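Local structure of putative uncharacterized protein (Lodderomyces elongisporus, 4IVF) at residues F[81-86]-F[109-114]; F[124-129]-F[189-194]; F[167-170]-F[176-179]. The protein binds two glutathione molecules per subunit and probably acts as a glutathione S-transferase. One frame throughout, in Å; residues are numbered along the deposited sequence.

Contact 1: F[81-86]-F[109-114]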
loop_
_atom_site.group_PDB
_atom_site.type_symbol
_atom_site.label_atom_id
_atom_site.label_comp_id
_atom_site.label_asym_id
_atom_site.label_seq_id
_atom_site.Cartn_x
_atom_site.Cartn_y
_atom_site.Cartn_z
ATOM N N ILE F 81 -6.866 -1.330 -7.198
ATOM C CA ILE F 81 -8.105 -1.008 -7.897
ATOM C C ILE F 81 -8.029 0.389 -8.484
ATOM O O ILE F 81 -8.443 0.616 -9.624
ATOM C CB ILE F 81 -9.330 -1.087 -6.962
ATOM C CG1 ILE F 81 -9.453 -2.483 -6.358
ATOM C CG2 ILE F 81 -10.611 -0.690 -7.714
ATOM C CD1 ILE F 81 -10.622 -2.616 -5.386
ATOM N N LEU F 82 -7.500 1.326 -7.704
ATOM C CA LEU F 82 -7.339 2.702 -8.184
ATOM C C LEU F 82 -6.419 2.764 -9.393
ATOM O O LEU F 82 -6.775 3.362 -10.401
ATOM C CB LEU F 82 -6.854 3.640 -7.070
ATOM C CG LEU F 82 -7.970 3.928 -6.058
ATOM C CD1 LEU F 82 -7.469 4.583 -4.769
ATOM C CD2 LEU F 82 -9.091 4.734 -6.702
ATOM N N GLN F 83 -5.258 2.119 -9.290
ATOM C CA GLN F 83 -4.266 2.090 -10.366
ATOM C C GLN F 83 -4.878 1.473 -11.621
ATOM O O GLN F 83 -4.696 1.981 -12.735
ATOM C CB GLN F 83 -3.016 1.313 -9.913
ATOM C CG GLN F 83 -1.743 1.578 -10.692
ATOM C CD GLN F 83 -1.404 3.070 -10.862
ATOM O OE1 GLN F 83 -1.360 3.833 -9.891
ATOM N NE2 GLN F 83 -1.150 3.477 -12.104
ATOM N N TYR F 84 -5.624 0.387 -11.428
ATOM C CA TYR F 84 -6.308 -0.285 -12.527
ATOM C C TYR F 84 -7.293 0.628 -13.260
ATOM O O TYR F 84 -7.254 0.720 -14.480
ATOM C CB TYR F 84 -7.037 -1.560 -12.054
ATOM C CG TYR F 84 -7.953 -2.105 -13.138
ATOM C CD1 TYR F 84 -7.437 -2.799 -14.230
ATOM C CD2 TYR F 84 -9.321 -1.868 -13.095
ATOM C CE1 TYR F 84 -8.272 -3.253 -15.245
ATOM C CE2 TYR F 84 -10.156 -2.314 -14.098
ATOM C CZ TYR F 84 -9.633 -3.010 -15.164
ATOM O OH TYR F 84 -10.487 -3.452 -16.151
ATOM N N LEU F 85 -8.184 1.277 -12.514
ATOM C CA LEU F 85 -9.177 2.186 -13.094
ATOM C C LEU F 85 -8.540 3.368 -13.836
ATOM O O LEU F 85 -9.027 3.806 -14.889
ATOM C CB LEU F 85 -10.127 2.706 -12.008
ATOM C CG LEU F 85 -11.027 1.654 -11.347
ATOM C CD1 LEU F 85 -11.713 2.222 -10.091
ATOM C CD2 LEU F 85 -12.058 1.092 -12.333
ATOM N N ALA F 86 -7.462 3.894 -13.274
ATOM C CA ALA F 86 -6.792 5.017 -13.889
ATOM C C ALA F 86 -6.130 4.567 -15.191
ATOM O O ALA F 86 -6.288 5.218 -16.218
ATOM C CB ALA F 86 -5.782 5.619 -12.928
ATOM N N GLU F 109 4.072 6.793 -5.653
ATOM C CA GLU F 109 4.672 6.908 -4.330
ATOM C C GLU F 109 3.691 7.433 -3.271
ATOM O O GLU F 109 3.681 6.966 -2.141
ATOM C CB GLU F 109 5.916 7.795 -4.376
ATOM C CG GLU F 109 6.425 8.198 -2.998
ATOM C CD GLU F 109 7.642 9.096 -3.070
ATOM O OE1 GLU F 109 8.288 9.128 -4.141
ATOM O OE2 GLU F 109 7.956 9.761 -2.059
ATOM N N TYR F 110 2.865 8.407 -3.625
ATOM C CA TYR F 110 1.975 8.991 -2.631
ATOM C C TYR F 110 0.710 8.136 -2.436
ATOM O O TYR F 110 0.171 8.040 -1.326
ATOM C CB TYR F 110 1.654 10.446 -2.986
ATOM C CG TYR F 110 2.877 11.345 -2.992
ATOM C CD1 TYR F 110 3.971 11.079 -2.165
ATOM C CD2 TYR F 110 2.939 12.465 -3.821
ATOM C CE1 TYR F 110 5.096 11.913 -2.176
ATOM C CE2 TYR F 110 4.050 13.295 -3.840
ATOM C CZ TYR F 110 5.121 13.016 -3.020
ATOM O OH TYR F 110 6.217 13.840 -3.052
ATOM N N LEU F 111 0.251 7.508 -3.513
ATOM C CA LEU F 111 -0.795 6.501 -3.401
ATOM C C LEU F 111 -0.371 5.386 -2.443
ATOM O O LEU F 111 -1.109 5.043 -1.525
ATOM C CB LEU F 111 -1.151 5.903 -4.766
ATOM C CG LEU F 111 -2.103 4.688 -4.679
ATOM C CD1 LEU F 111 -3.468 5.078 -4.131
ATOM C CD2 LEU F 111 -2.263 3.999 -6.031
ATOM N N ILE F 112 0.813 4.818 -2.656
ATOM C CA ILE F 112 1.282 3.724 -1.802
ATOM C C ILE F 112 1.443 4.192 -0.352
ATOM O O ILE F 112 1.033 3.492 0.582
ATOM C CB ILE F 112 2.582 3.057 -2.340
ATOM C CG1 ILE F 112 2.339 2.401 -3.706
ATOM C CG2 ILE F 112 3.138 2.042 -1.344
ATOM C CD1 ILE F 112 1.082 1.599 -3.785
ATOM N N PHE F 113 1.993 5.394 -0.176
ATOM C CA PHE F 113 2.106 6.031 1.137
ATOM C C PHE F 113 0.747 6.087 1.844
ATOM O O PHE F 113 0.641 5.783 3.029
ATOM C CB PHE F 113 2.688 7.445 0.991
ATOM C CG PHE F 113 2.831 8.205 2.296
ATOM C CD1 PHE F 113 3.242 7.570 3.456
ATOM C CD2 PHE F 113 2.595 9.573 2.340
ATOM C CE1 PHE F 113 3.382 8.282 4.641
ATOM C CE2 PHE F 113 2.742 10.289 3.519
ATOM C CZ PHE F 113 3.137 9.637 4.672
ATOM N N GLN F 114 -0.290 6.476 1.114
ATOM C CA GLN F 114 -1.632 6.483 1.673
ATOM C C GLN F 114 -2.072 5.072 2.096
ATOM O O GLN F 114 -2.461 4.879 3.237
ATOM C CB GLN F 114 -2.641 7.102 0.693
ATOM C CG GLN F 114 -4.000 7.426 1.329
ATOM C CD GLN F 114 -4.818 6.172 1.648
ATOM O OE1 GLN F 114 -5.001 5.302 0.792
ATOM N NE2 GLN F 114 -5.284 6.065 2.890
#
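Gln83 and Leu111 mark the closest backbone approach of two helical segments, 81-86 and 109-114, their CA atoms 8.9 Å apart. Both segments are interior turns of longer helices, held by their own backbone bonds such as Leu85 N to Ile81 O, and side chains alone bridge the gap. Leu111 does most of the reaching. Its CG stands anti to the backbone N (chi1 171°), which carries the isobutyl group across so that its two methyls meet different partners. CD1 approaches Leu82 CD1 at 4.1 Å, methyl against methyl, the two side chains crossing at a slant. CD2 lies 4.0 Å from Gln83 OE1, a van der Waals contact of a methyl with the amide oxygen. This is the interdomain seam of the glutathione transferase fold: helix 78-89 belongs to the thioredoxin-like N-terminal domain, helix 102-131 to the all-helical C-terminal one. A bend at chi2 (50°) folds the Gln83 amide back along its own helix, where NE2 makes a weak hydrogen bond to Asp87, while Leu108 of the second subunit packs against this glutamine. Leu82 is also in touch with Ile21 and Phe24 of helix 16-27 and with Val176, and Leu111 with Ala180.

Contact 2: F[124-129]-F[189-194]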
loop_
_atom_site.group_PDB
_atom_site.type_symbol
_atom_site.label_atom_id
_atom_site.label_comp_id
_atom_site.label_asym_id
_atom_site.label_seq_id
_atom_site.Cartn_x
_atom_site.Cartn_y
_atom_site.Cartn_z
ATOM N N GLN F 124 -5.956 1.894 12.915
ATOM C CA GLN F 124 -5.625 1.383 14.246
ATOM C C GLN F 124 -6.165 2.314 15.307
ATOM O O GLN F 124 -6.711 1.869 16.317
ATOM C CB GLN F 124 -4.125 1.208 14.445
ATOM C CG GLN F 124 -3.484 0.216 13.510
ATOM C CD GLN F 124 -4.381 -0.972 13.227
ATOM O OE1 GLN F 124 -4.691 -1.762 14.125
ATOM N NE2 GLN F 124 -4.817 -1.097 11.969
ATOM N N ALA F 125 -6.010 3.610 15.066
ATOM C CA ALA F 125 -6.544 4.620 15.964
ATOM C C ALA F 125 -8.053 4.451 16.105
ATOM O O ALA F 125 -8.596 4.508 17.206
ATOM C CB ALA F 125 -6.195 6.027 15.459
ATOM N N ASN F 126 -8.720 4.248 14.976
ATOM C CA ASN F 126 -10.154 4.044 14.965
ATOM C C ASN F 126 -10.496 2.802 15.775
ATOM O O ASN F 126 -11.460 2.796 16.545
ATOM C CB ASN F 126 -10.663 3.896 13.534
ATOM C CG ASN F 126 -10.925 5.231 12.864
ATOM O OD1 ASN F 126 -10.709 6.289 13.456
ATOM N ND2 ASN F 126 -11.381 5.188 11.611
ATOM N N HIS F 127 -9.689 1.758 15.622
ATOM C CA HIS F 127 -9.926 0.553 16.406
ATOM C C HIS F 127 -9.818 0.811 17.908
ATOM O O HIS F 127 -10.675 0.393 18.666
ATOM C CB HIS F 127 -8.996 -0.597 16.019
ATOM C CG HIS F 127 -9.054 -1.736 16.987
ATOM N ND1 HIS F 127 -10.077 -2.659 16.984
ATOM C CD2 HIS F 127 -8.249 -2.066 18.027
ATOM C CE1 HIS F 127 -9.888 -3.524 17.966
ATOM N NE2 HIS F 127 -8.782 -3.193 18.607
ATOM N N PHE F 128 -8.771 1.511 18.336
ATOM C CA PHE F 128 -8.537 1.696 19.769
ATOM C C PHE F 128 -9.539 2.625 20.434
ATOM O O PHE F 128 -9.754 2.568 21.643
ATOM C CB PHE F 128 -7.091 2.112 20.052
ATOM C CG PHE F 128 -6.134 0.955 20.023
ATOM C CD1 PHE F 128 -5.973 0.144 21.140
ATOM C CD2 PHE F 128 -5.430 0.644 18.871
ATOM C CE1 PHE F 128 -5.113 -0.936 21.119
ATOM C CE2 PHE F 128 -4.565 -0.444 18.839
ATOM C CZ PHE F 128 -4.407 -1.234 19.973
ATOM N N VAL F 129 -10.183 3.447 19.624
ATOM C CA VAL F 129 -11.128 4.416 20.131
ATOM C C VAL F 129 -12.557 3.879 20.101
ATOM O O VAL F 129 -13.303 4.064 21.056
ATOM C CB VAL F 129 -11.039 5.746 19.328
ATOM C CG1 VAL F 129 -12.274 6.596 19.564
ATOM C CG2 VAL F 129 -9.771 6.512 19.702
ATOM N N SER F 189 -12.921 13.668 11.358
ATOM C CA SER F 189 -13.886 14.320 12.228
ATOM C C SER F 189 -14.349 13.407 13.364
ATOM O O SER F 189 -14.627 13.890 14.457
ATOM C CB SER F 189 -15.088 14.814 11.426
ATOM O OG SER F 189 -15.774 13.725 10.825
ATOM N N ARG F 190 -14.421 12.099 13.117
ATOM C CA ARG F 190 -14.835 11.154 14.158
ATOM C C ARG F 190 -13.867 11.137 15.342
ATOM O O ARG F 190 -14.277 10.909 16.499
ATOM C CB ARG F 190 -15.005 9.738 13.595
ATOM C CG ARG F 190 -16.135 9.610 12.588
ATOM C CD ARG F 190 -16.488 8.153 12.309
ATOM N NE ARG F 190 -17.580 8.045 11.342
ATOM C CZ ARG F 190 -18.166 6.902 10.998
ATOM N NH1 ARG F 190 -17.757 5.762 11.540
ATOM N NH2 ARG F 190 -19.170 6.896 10.125
ATOM N N LEU F 191 -12.590 11.377 15.054
ATOM C CA LEU F 191 -11.571 11.456 16.098
ATOM C C LEU F 191 -11.420 12.882 16.652
ATOM O O LEU F 191 -10.513 13.158 17.432
ATOM C CB LEU F 191 -10.221 10.979 15.568
ATOM C CG LEU F 191 -10.121 9.555 15.009
ATOM C CD1 LEU F 191 -8.798 9.396 14.260
ATOM C CD2 LEU F 191 -10.273 8.486 16.108
ATOM N N GLU F 192 -12.313 13.777 16.250
ATOM C CA GLU F 192 -12.209 15.191 16.623
ATOM C C GLU F 192 -10.878 15.820 16.205
ATOM O O GLU F 192 -10.383 16.748 16.837
ATOM C CB GLU F 192 -12.491 15.402 18.114
ATOM C CG GLU F 192 -13.876 14.966 18.470
ATOM C CD GLU F 192 -14.273 15.251 19.897
ATOM O OE1 GLU F 192 -13.409 15.413 20.782
ATOM O OE2 GLU F 192 -15.488 15.299 20.129
ATOM N N ILE F 193 -10.305 15.301 15.128
ATOM C CA ILE F 193 -9.134 15.919 14.532
ATOM C C ILE F 193 -9.580 16.866 13.416
ATOM O O ILE F 193 -10.113 16.443 12.390
ATOM C CB ILE F 193 -8.161 14.867 13.992
ATOM C CG1 ILE F 193 -7.557 14.078 15.150
ATOM C CG2 ILE F 193 -7.050 15.524 13.195
ATOM C CD1 ILE F 193 -6.789 12.832 14.694
ATOM N N ASP F 194 -9.388 18.158 13.641
ATOM C CA ASP F 194 -9.767 19.152 12.662
ATOM C C ASP F 194 -8.664 19.192 11.612
ATOM O O ASP F 194 -7.515 19.494 11.932
ATOM C CB ASP F 194 -9.905 20.515 13.348
ATOM C CG ASP F 194 -10.454 21.590 12.423
ATOM O OD1 ASP F 194 -10.663 21.332 11.211
ATOM O OD2 ASP F 194 -10.667 22.708 12.915
#
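Leu191 packs against the Asn126 turn of helix 102-131, and the CA atoms of this pair come within 7.6 Å. The tight part is the meeting with the amide. Asn126 starts out beside the loop rather than at it, yet its CG, anti to the carbonyl carbon (chi1 -84°), brings OD1 up against the branch of the leucine: 3.5 Å to Leu191 CD2 and 3.7 Å to Leu191 CG, with the two side chains crossing nearly at right angles. On its buried side the same leucine reaches Ala125, though only loosely, CB to CD1 4.4 Å, and Ile144 and Phe130 add to its surroundings. Also looser, and exposed to solvent, Val129 offers CG2 to Leu191 CD2 at 4.1 Å, where the helix widens into a pi-type turn and the bonds of Val129 N are weak. All of this lies inside the helical C-terminal domain, close to the glutathione pocket: His127, next along the helix, touches a bound glutathione and hydrogen-bonds Tyr138 of the second subunit. No hydrogen bond joins the two segments, so the loop is held here by van der Waals contact, and the asparagine meets it through an oxygen resting on methyl groups.

Contact 3: F[167-170]-F[176-179]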
loop_
_atom_site.group_PDB
_atom_site.type_symbol
_atom_site.label_atom_id
_atom_site.label_comp_id
_atom_site.label_asym_id
_atom_site.label_seq_id
_atom_site.Cartn_x
_atom_site.Cartn_y
_atom_site.Cartn_z
ATOM N N LYS F 167 -2.502 22.870 -4.588
ATOM C CA LYS F 167 -3.871 22.377 -4.681
ATOM C C LYS F 167 -3.919 20.866 -4.889
ATOM O O LYS F 167 -4.933 20.228 -4.603
ATOM C CB LYS F 167 -4.619 23.072 -5.821
ATOM C CG LYS F 167 -4.811 24.565 -5.609
ATOM C CD LYS F 167 -4.640 25.345 -6.901
ATOM C CE LYS F 167 -5.807 25.166 -7.847
ATOM N NZ LYS F 167 -5.513 25.767 -9.186
ATOM N N TYR F 168 -2.821 20.302 -5.386
ATOM C CA TYR F 168 -2.767 18.885 -5.736
ATOM C C TYR F 168 -1.537 18.223 -5.133
ATOM O O TYR F 168 -0.492 18.846 -4.998
ATOM C CB TYR F 168 -2.704 18.723 -7.252
ATOM C CG TYR F 168 -3.683 19.576 -8.020
ATOM C CD1 TYR F 168 -5.013 19.216 -8.110
ATOM C CD2 TYR F 168 -3.273 20.740 -8.657
ATOM C CE1 TYR F 168 -5.910 19.968 -8.806
ATOM C CE2 TYR F 168 -4.172 21.516 -9.362
ATOM C CZ TYR F 168 -5.494 21.119 -9.438
ATOM O OH TYR F 168 -6.415 21.870 -10.136
ATOM N N LEU F 169 -1.649 16.948 -4.787
ATOM C CA LEU F 169 -0.477 16.216 -4.328
ATOM C C LEU F 169 0.583 16.096 -5.416
ATOM O O LEU F 169 1.782 16.148 -5.132
ATOM C CB LEU F 169 -0.872 14.827 -3.861
ATOM C CG LEU F 169 -1.667 14.787 -2.564
ATOM C CD1 LEU F 169 -2.026 13.335 -2.215
ATOM C CD2 LEU F 169 -0.852 15.444 -1.460
ATOM N N VAL F 170 0.158 15.910 -6.660
ATOM C CA VAL F 170 1.117 15.829 -7.766
ATOM C C VAL F 170 0.738 16.715 -8.945
ATOM O O VAL F 170 -0.321 16.544 -9.551
ATOM C CB VAL F 170 1.318 14.384 -8.269
ATOM C CG1 VAL F 170 2.372 14.351 -9.360
ATOM C CG2 VAL F 170 1.723 13.471 -7.134
ATOM N N VAL F 176 -5.069 9.562 -8.353
ATOM C CA VAL F 176 -5.591 8.543 -7.447
ATOM C C VAL F 176 -5.021 8.752 -6.044
ATOM O O VAL F 176 -5.622 8.347 -5.056
ATOM C CB VAL F 176 -5.286 7.092 -7.936
ATOM C CG1 VAL F 176 -6.106 6.743 -9.173
ATOM C CG2 VAL F 176 -3.803 6.909 -8.216
ATOM N N ALA F 177 -3.859 9.390 -5.954
ATOM C CA ALA F 177 -3.264 9.622 -4.648
ATOM C C ALA F 177 -4.148 10.559 -3.822
ATOM O O ALA F 177 -4.392 10.313 -2.647
ATOM C CB ALA F 177 -1.847 10.164 -4.781
ATOM N N ASP F 178 -4.652 11.618 -4.445
ATOM C CA ASP F 178 -5.576 12.523 -3.760
ATOM C C ASP F 178 -6.873 11.805 -3.379
ATOM O O ASP F 178 -7.382 11.953 -2.271
ATOM C CB ASP F 178 -5.904 13.734 -4.637
ATOM C CG ASP F 178 -4.667 14.484 -5.085
ATOM O OD1 ASP F 178 -4.066 14.095 -6.107
ATOM O OD2 ASP F 178 -4.293 15.462 -4.413
ATOM N N PHE F 179 -7.422 11.035 -4.306
ATOM C CA PHE F 179 -8.690 10.383 -4.027
ATOM C C PHE F 179 -8.557 9.329 -2.941
ATOM O O PHE F 179 -9.456 9.165 -2.129
ATOM C CB PHE F 179 -9.322 9.862 -5.311
ATOM C CG PHE F 179 -9.706 10.962 -6.259
ATOM C CD1 PHE F 179 -10.685 11.877 -5.907
ATOM C CD2 PHE F 179 -9.063 11.109 -7.478
ATOM C CE1 PHE F 179 -11.042 12.908 -6.759
ATOM C CE2 PHE F 179 -9.402 12.133 -8.334
ATOM C CZ PHE F 179 -10.400 13.045 -7.974
HETATM O O HOH W 1 -2.200 14.866 -7.715
#
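Leu169 settles against the first turn of helix 176-185, its CA 6.3 Å from that of Asp178. At the start of that turn Val176 faces the other way, onto Leu82 and Phe24. Ala177 comes next and presents its CB to Leu169 CD1 at 4.1 Å; Leu169 CD1 also rests on Ala177 C. Asp178 then carries the polar part. Its CG is anti to the carbonyl carbon (chi1 -56°), which swings the carboxylate back toward the loop, and the leucine and aspartate side chains run past each other in opposite directions. OD2 accepts a hydrogen bond from Leu169 N at 3.1 Å through its syn lone pair, nearly straight at 165°, and also takes one from Trp204 NE1. OD1 accepts one from the backbone N of Thr175 and one from a water, which lies 2.6 Å from Asp178 OD1 and in turn accepts a hydrogen bond from Val170 N at 2.8 Å. With four donors on two oxygens, the buried carboxylate is probably ionised. The bond from Thr175 N is the Asp half of a Thr-X-X-Asp capping box, consistent with the one known at this point in other glutathione transferases; Ala177 N, one residue short of the classical partner, weakly reaches Thr175 OG1. Through OD2 and the water, the same carboxylate also holds segment 167-170. Phe179 closes the segment, turned from the loop onto Ile23 and Val27. The turn is thus wedged between helix 16-27 and helix 78-89 on the N-terminal-domain side and helix 102-131, while Leu169 plugs into Phe154, Ile157 and Leu158 of helix 137-159.

Overall arrangement
Contacts 1 and 3 form one continuous core, their centres 10 Å apart: Leu111 N meets Ala177 CB at 3.6 Å, and Val176 CG1 meets Leu82 O at 3.7 Å, so the capped start of helix 176-185 abuts the domain seam. Contact 2 stands apart, its centre about 24 Å from that of contact 1 and 23 Å from that of contact 3, although helix 102-131 runs through both contact 1 and contact 2. The glutathione sites lie nearer these two: a bound glutathione, not necessarily the same one each time, is about 8 Å from the Leu82 side chain, about 6 Å from that of Asn126 and about 13 Å from that of Ala177. Contacts 1 and 2 also touch the second subunit; contact 3 does not.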